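Local coordinates for protein L-2,4-diaminobutyric acid acetyltransferase (PDB 6SJY) that transfers an acetyl group from acetyl coenzyme A to L-2,4-diaminobutyrate, forming ADABA on the biosynthetic route to the chemical chaperone ectoine, at residues E24-T29 / Q80-S85; L76-V81 / R110-T115. All coordinates share one frame; numbering follows the deposited sequence.

Contact 1: E24-T29 / Q80-S85; sequences ELIRDT and QVAVAS. With 9YT ((2~{S})-4-acetamido-2-azanyl-butanoic acid), chain E.
Leu25 spans two alanines: Ala82, whose CB faces the helix, and Ala84, just past the end of strand 80-83. Its CG stands anti to the backbone N (chi1 178°), which sends the fork toward the strand. One branch, CD1, rests on Ala84 CB at 3.7 Å. The other, CD2, lies 4.0 Å from Ala82 CB. Ile26 comes next, and its CB does not aim straight at the strand. CG1 lies beside the backbone N, and the chain then bends so that CD1 ends 3.3 Å from Ala82 CB. This is tight for two carbons. The small Ala82 side chain is consistent with the close approach here: the CA atoms of Ile26 and Ala82 are 6.5 Å apart. The other branch, Ile26 CG2, passes 4.1 Å from Gln80 NE2, beside the amide that serves the ligand. Gln80 NE2 gives a nearly straight hydrogen bond (171°) to carboxylate oxygen O11 of the product ADABA, at 3.2 Å. Tyr40 OH bonds Gln80 OE1, and Asp33 O takes a further bond from NE2, so both ends of the amide are fixed. Arg27 and Asp28 make no contact with the strand and form a salt bridge with each other. Arg27 NE and NH2 both grip Asp28 OD1, side-on and from the same face of the carboxylate. Thr29 closes the segment near the strand end, with OG1 4.2 Å from Val83 O and no hydrogen bond across the contact. The helix crosses the strand at 77°, with the axes 8.4 Å apart. Leu25 also reaches Ile60 and Phe63 of neighbouring strand 59-68. Val81 points the other way, to Leu126 and Phe127 of helix 121-133, so the two helices pack on opposite faces of the GNAT sheet.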
loop_
_atom_site.group_PDB
_atom_site.type_symbol
_atom_site.label_atom_id
_atom_site.label_comp_id
_atom_site.label_asym_id
_atom_site.label_seq_id
_atom_site.Cartn_x
_atom_site.Cartn_y
_atom_site.Cartn_z
ATOM N N GLU A 24 9.102 7.872 -10.233
ATOM C CA GLU A 24 9.326 8.554 -11.518
ATOM C C GLU A 24 8.946 7.689 -12.721
ATOM O O GLU A 24 8.351 8.187 -13.664
ATOM C CB GLU A 24 10.774 9.016 -11.634
ATOM C CG GLU A 24 10.976 10.258 -10.781
ATOM C CD GLU A 24 12.436 10.617 -10.534
ATOM O OE1 GLU A 24 13.330 9.811 -10.864
ATOM O OE2 GLU A 24 12.654 11.715 -9.977
ATOM N N LEU A 25 9.227 6.397 -12.642
ATOM C CA LEU A 25 8.750 5.475 -13.648
ATOM C C LEU A 25 7.214 5.475 -13.741
ATOM O O LEU A 25 6.638 5.631 -14.799
ATOM C CB LEU A 25 9.257 4.111 -13.350
ATOM C CG LEU A 25 8.791 3.005 -14.326
ATOM C CD1 LEU A 25 9.591 2.926 -15.644
ATOM C CD2 LEU A 25 8.858 1.654 -13.618
ATOM N N ILE A 26 6.541 5.350 -12.611
ATOM C CA ILE A 26 5.112 5.279 -12.637
ATOM C C ILE A 26 4.612 6.634 -13.151
ATOM O O ILE A 26 3.779 6.675 -14.018
ATOM C CB ILE A 26 4.496 4.926 -11.276
ATOM C CG1 ILE A 26 5.033 3.604 -10.706
ATOM C CG2 ILE A 26 2.970 4.898 -11.372
ATOM C CD1 ILE A 26 5.074 2.498 -11.699
ATOM N N ARG A 27 5.175 7.729 -12.692
ATOM C CA ARG A 27 4.750 9.020 -13.173
ATOM C C ARG A 27 4.862 9.175 -14.719
ATOM O O ARG A 27 3.968 9.724 -15.310
ATOM C CB ARG A 27 5.509 10.145 -12.484
ATOM C CG ARG A 27 4.974 11.581 -12.762
ATOM C CD ARG A 27 6.020 12.670 -12.712
ATOM N NE ARG A 27 7.282 12.193 -13.349
ATOM C CZ ARG A 27 8.517 12.588 -13.012
ATOM N NH1 ARG A 27 8.719 13.503 -12.061
ATOM N NH2 ARG A 27 9.571 12.061 -13.624
ATOM N N ASP A 28 5.933 8.695 -15.340
ATOM C CA ASP A 28 6.173 8.935 -16.779
ATOM C C ASP A 28 5.322 8.048 -17.701
ATOM O O ASP A 28 5.074 8.341 -18.860
ATOM C CB ASP A 28 7.648 8.710 -17.074
ATOM C CG ASP A 28 8.560 9.756 -16.375
ATOM O OD1 ASP A 28 8.102 10.848 -15.933
ATOM O OD2 ASP A 28 9.746 9.456 -16.219
ATOM N N THR A 29 4.778 7.029 -17.078
ATOM C CA THR A 29 3.856 6.122 -17.668
ATOM C C THR A 29 2.593 6.927 -17.969
ATOM O O THR A 29 1.846 6.611 -18.860
ATOM C CB THR A 29 3.627 4.987 -16.655
ATOM O OG1 THR A 29 4.401 3.861 -17.027
ATOM C CG2 THR A 29 2.211 4.577 -16.469
ATOM N N GLN A 80 0.613 -3.085 -9.099
ATOM C CA GLN A 80 0.970 -2.320 -10.278
ATOM C C GLN A 80 1.986 -3.088 -11.123
ATOM O O GLN A 80 2.850 -3.797 -10.586
ATOM C CB GLN A 80 1.492 -0.933 -9.958
ATOM C CG GLN A 80 0.517 -0.057 -9.238
ATOM C CD GLN A 80 0.902 1.425 -9.161
ATOM O OE1 GLN A 80 1.734 1.847 -8.350
ATOM N NE2 GLN A 80 0.225 2.231 -9.951
ATOM N N VAL A 81 1.866 -2.926 -12.441
ATOM C CA VAL A 81 2.840 -3.413 -13.380
ATOM C C VAL A 81 3.130 -2.255 -14.288
ATOM O O VAL A 81 2.216 -1.709 -14.871
ATOM C CB VAL A 81 2.280 -4.573 -14.210
ATOM C CG1 VAL A 81 3.372 -5.143 -15.095
ATOM C CG2 VAL A 81 1.727 -5.636 -13.281
ATOM N N ALA A 82 4.388 -1.833 -14.355
ATOM C CA ALA A 82 4.776 -0.681 -15.171
ATOM C C ALA A 82 6.005 -1.061 -15.962
ATOM O O ALA A 82 6.871 -1.769 -15.424
ATOM C CB ALA A 82 5.142 0.478 -14.303
ATOM N N VAL A 83 6.070 -0.582 -17.207
ATOM C CA VAL A 83 7.194 -0.778 -18.136
ATOM C C VAL A 83 7.360 0.539 -18.823
ATOM O O VAL A 83 6.429 1.070 -19.383
ATOM C CB VAL A 83 6.972 -1.874 -19.210
ATOM C CG1 VAL A 83 8.185 -1.938 -20.149
ATOM C CG2 VAL A 83 6.772 -3.251 -18.582
ATOM N N ALA A 84 8.552 1.104 -18.747
ATOM C CA ALA A 84 8.856 2.379 -19.402
ATOM C C ALA A 84 8.488 2.335 -20.904
ATOM O O ALA A 84 8.657 1.309 -21.551
ATOM C CB ALA A 84 10.342 2.698 -19.257
ATOM N N SER A 85 7.992 3.450 -21.412
ATOM C CA SER A 85 7.657 3.590 -22.833
ATOM C C SER A 85 8.740 3.147 -23.778
ATOM O O SER A 85 8.487 2.381 -24.665
ATOM C CB SER A 85 7.352 5.023 -23.149
ATOM O OG SER A 85 5.980 5.108 -23.034
HETATM C C01 9YT E . -2.331 -5.426 -13.024
HETATM C C02 9YT E . -2.284 -3.952 -13.174
HETATM O O03 9YT E . -1.865 -3.524 -14.291
HETATM N N04 9YT E . -2.849 -3.385 -11.902
HETATM C C05 9YT E . -2.935 -2.015 -11.453
HETATM C C06 9YT E . -4.058 -1.198 -11.958
HETATM C C07 9YT E . -4.263 -0.016 -11.050
HETATM N N08 9YT E . -5.299 0.831 -11.604
HETATM C C09 9YT E . -2.965 0.770 -10.849
HETATM O O10 9YT E . -2.873 1.264 -9.708
HETATM O O11 9YT E . -2.054 0.890 -11.751
#

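Contact 2: L76-V81 / R110-T115. With 9YT ((2~{S})-4-acetamido-2-azanyl-butanoic acid), chain E.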
loop_
_atom_site.group_PDB
_atom_site.type_symbol
_atom_site.label_atom_id
_atom_site.label_comp_id
_atom_site.label_asym_id
_atom_site.label_seq_id
_atom_site.Cartn_x
_atom_site.Cartn_y
_atom_site.Cartn_z
ATOM N N LEU A 76 -1.966 -13.941 -3.709
ATOM C CA LEU A 76 -1.101 -12.826 -4.067
ATOM C C LEU A 76 -1.833 -11.832 -4.901
ATOM O O LEU A 76 -2.357 -12.175 -5.988
ATOM C CB LEU A 76 0.106 -13.321 -4.847
ATOM C CG LEU A 76 1.149 -12.263 -5.108
ATOM C CD1 LEU A 76 2.011 -11.947 -3.860
ATOM C CD2 LEU A 76 2.067 -12.730 -6.251
ATOM N N PHE A 77 -1.892 -10.588 -4.430
ATOM C CA PHE A 77 -2.470 -9.529 -5.191
ATOM C C PHE A 77 -1.411 -8.752 -5.896
ATOM O O PHE A 77 -0.465 -8.263 -5.251
ATOM C CB PHE A 77 -3.284 -8.609 -4.309
ATOM C CG PHE A 77 -4.006 -7.578 -5.070
ATOM C CD1 PHE A 77 -3.420 -6.383 -5.392
ATOM C CD2 PHE A 77 -5.283 -7.845 -5.529
ATOM C CE1 PHE A 77 -4.113 -5.453 -6.164
ATOM C CE2 PHE A 77 -5.977 -6.933 -6.320
ATOM C CZ PHE A 77 -5.402 -5.730 -6.624
ATOM N N VAL A 78 -1.546 -8.624 -7.218
ATOM C CA VAL A 78 -0.629 -7.827 -8.011
ATOM C C VAL A 78 -1.266 -6.491 -8.222
ATOM O O VAL A 78 -2.333 -6.360 -8.801
ATOM C CB VAL A 78 -0.246 -8.479 -9.332
ATOM C CG1 VAL A 78 0.623 -7.540 -10.167
ATOM C CG2 VAL A 78 0.439 -9.784 -9.042
ATOM N N TRP A 79 -0.590 -5.499 -7.675
ATOM C CA TRP A 79 -1.038 -4.138 -7.588
ATOM C C TRP A 79 -0.658 -3.370 -8.838
ATOM O O TRP A 79 -1.528 -2.967 -9.506
ATOM C CB TRP A 79 -0.461 -3.470 -6.310
ATOM C CG TRP A 79 -0.890 -2.051 -6.031
ATOM C CD1 TRP A 79 -1.639 -1.192 -6.823
ATOM C CD2 TRP A 79 -0.563 -1.320 -4.869
ATOM N NE1 TRP A 79 -1.765 0.025 -6.199
ATOM C CE2 TRP A 79 -1.116 -0.042 -5.001
ATOM C CE3 TRP A 79 0.114 -1.643 -3.694
ATOM C CZ2 TRP A 79 -1.011 0.887 -4.019
ATOM C CZ3 TRP A 79 0.247 -0.688 -2.728
ATOM C CH2 TRP A 79 -0.311 0.546 -2.888
ATOM N N GLN A 80 0.613 -3.085 -9.099
ATOM C CA GLN A 80 0.970 -2.320 -10.278
ATOM C C GLN A 80 1.986 -3.088 -11.123
ATOM O O GLN A 80 2.850 -3.797 -10.586
ATOM C CB GLN A 80 1.492 -0.933 -9.958
ATOM C CG GLN A 80 0.517 -0.057 -9.238
ATOM C CD GLN A 80 0.902 1.425 -9.161
ATOM O OE1 GLN A 80 1.734 1.847 -8.350
ATOM N NE2 GLN A 80 0.225 2.231 -9.951
ATOM N N VAL A 81 1.866 -2.926 -12.441
ATOM C CA VAL A 81 2.840 -3.413 -13.380
ATOM C C VAL A 81 3.130 -2.255 -14.288
ATOM O O VAL A 81 2.216 -1.709 -14.871
ATOM C CB VAL A 81 2.280 -4.573 -14.210
ATOM C CG1 VAL A 81 3.372 -5.143 -15.095
ATOM C CG2 VAL A 81 1.727 -5.636 -13.281
ATOM N N ARG A 110 -1.630 -19.953 -4.013
ATOM C CA ARG A 110 -2.563 -20.745 -4.761
ATOM C C ARG A 110 -3.434 -19.921 -5.741
ATOM O O ARG A 110 -4.046 -20.490 -6.602
ATOM C CB ARG A 110 -3.399 -21.539 -3.772
ATOM C CG ARG A 110 -2.611 -22.627 -3.034
ATOM C CD ARG A 110 -3.462 -23.293 -1.980
ATOM N NE ARG A 110 -2.630 -24.228 -1.232
ATOM C CZ ARG A 110 -2.333 -25.461 -1.615
ATOM N NH1 ARG A 110 -2.839 -25.947 -2.717
ATOM N NH2 ARG A 110 -1.499 -26.190 -0.912
ATOM N N PHE A 111 -3.474 -18.594 -5.624
ATOM C CA PHE A 111 -4.237 -17.695 -6.509
ATOM C C PHE A 111 -3.467 -16.401 -6.668
ATOM O O PHE A 111 -2.870 -15.937 -5.702
ATOM C CB PHE A 111 -5.574 -17.271 -5.970
ATOM C CG PHE A 111 -6.523 -18.355 -5.728
ATOM C CD1 PHE A 111 -7.413 -18.752 -6.743
ATOM C CD2 PHE A 111 -6.635 -18.927 -4.460
ATOM C CE1 PHE A 111 -8.336 -19.742 -6.531
ATOM C CE2 PHE A 111 -7.567 -19.904 -4.240
ATOM C CZ PHE A 111 -8.431 -20.308 -5.280
ATOM N N ILE A 112 -3.494 -15.828 -7.863
ATOM C CA ILE A 112 -3.053 -14.471 -8.134
ATOM C C ILE A 112 -4.297 -13.648 -8.461
ATOM O O ILE A 112 -5.143 -14.081 -9.274
ATOM C CB ILE A 112 -2.122 -14.415 -9.313
ATOM C CG1 ILE A 112 -0.900 -15.271 -9.055
ATOM C CG2 ILE A 112 -1.745 -12.989 -9.631
ATOM C CD1 ILE A 112 -0.050 -15.559 -10.275
ATOM N N GLU A 113 -4.476 -12.526 -7.778
ATOM C CA GLU A 113 -5.567 -11.593 -8.109
ATOM C C GLU A 113 -4.977 -10.294 -8.517
ATOM O O GLU A 113 -3.905 -9.863 -8.015
ATOM C CB GLU A 113 -6.501 -11.331 -6.949
ATOM C CG GLU A 113 -7.210 -12.508 -6.448
ATOM C CD GLU A 113 -8.246 -12.171 -5.376
ATOM O OE1 GLU A 113 -9.018 -13.053 -5.114
ATOM O OE2 GLU A 113 -8.290 -11.086 -4.782
ATOM N N THR A 114 -5.651 -9.643 -9.418
ATOM C CA THR A 114 -5.250 -8.358 -9.894
ATOM C C THR A 114 -6.446 -7.696 -10.547
ATOM O O THR A 114 -7.456 -8.335 -10.779
ATOM C CB THR A 114 -4.028 -8.433 -10.807
ATOM O OG1 THR A 114 -3.489 -7.111 -11.021
ATOM C CG2 THR A 114 -4.363 -9.004 -12.207
ATOM N N THR A 115 -6.285 -6.440 -10.927
ATOM C CA THR A 115 -7.318 -5.646 -11.581
ATOM C C THR A 115 -6.653 -5.092 -12.854
ATOM O O THR A 115 -5.538 -4.710 -12.796
ATOM C CB THR A 115 -7.705 -4.648 -10.535
ATOM O OG1 THR A 115 -8.946 -4.989 -9.899
ATOM C CG2 THR A 115 -7.495 -3.335 -10.842
HETATM C C01 9YT E . -2.331 -5.426 -13.024
HETATM C C02 9YT E . -2.284 -3.952 -13.174
HETATM O O03 9YT E . -1.865 -3.524 -14.291
HETATM N N04 9YT E . -2.849 -3.385 -11.902
HETATM C C05 9YT E . -2.935 -2.015 -11.453
HETATM C C06 9YT E . -4.058 -1.198 -11.958
HETATM C C07 9YT E . -4.263 -0.016 -11.050
HETATM N N08 9YT E . -5.299 0.831 -11.604
HETATM C C09 9YT E . -2.965 0.770 -10.849
HETATM O O10 9YT E . -2.873 1.264 -9.708
HETATM O O11 9YT E . -2.054 0.890 -11.751
HETATM O O HOH W 1 -4.229 -4.446 -9.701
#
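Strands 76-81 and 111-115 pair in parallel at the centre of the GNAT sheet, as the two strands of a beta-alpha-beta unit whose crossover is helix 92-101. Three backbone bonds join them: Leu76 N to Phe111 O, Glu113 N to Leu76 O and Val78 N to Glu113 O. The last is 2.8 Å long and runs almost in line with the carbonyl. Val78 and Ile112 run alongside each other from the same face, and their CG2 methyls meet at 3.9 Å. Phe127 and Tyr130 of helix 121-133 pack on this face. On the other face the Phe77 ring leans over the neighbouring strand, with CE2 3.9 Å from Thr114 CA. Phe77 also meets Tyr46 of the second subunit, and Glu113 OE2 is hydrogen-bonded to that tyrosine's OH. Past Val78 the strands part. Here Trp79 and Gln80 form a classic beta bulge against Ser65 of strand 59-68, the other neighbour of 75-83. A water bridges the parted strands. It donates to Val78 O and accepts from Thr115 N and from N04 of the product ADABA, the amide nitrogen. Val78 O is gripped a second time by Thr114. With chi1 at -167°, the Thr114 hydroxyl is swung toward strand 76-81. There OG1 donates to Val78 O at 2.6 Å, from 30° out of the carbonyl plane.

How the contacts relate
Strand 75-83 serves both contacts, and Gln80 and Val81 belong to both. The contact centres lie about 17 Å apart. Contact 2 is a buried, central contact within the sheet, built mainly on backbone hydrogen bonds. Contact 1 is only partly buried and sets a helix on the sheet through a leucine and an isoleucine resting on alanines, with no hydrogen bond across it. The shared Gln80 gives both a bond to the product carboxylate; contact 2 adds a water to the acetamide nitrogen, held between the parted strands. Contact 2 alone also touches the second subunit.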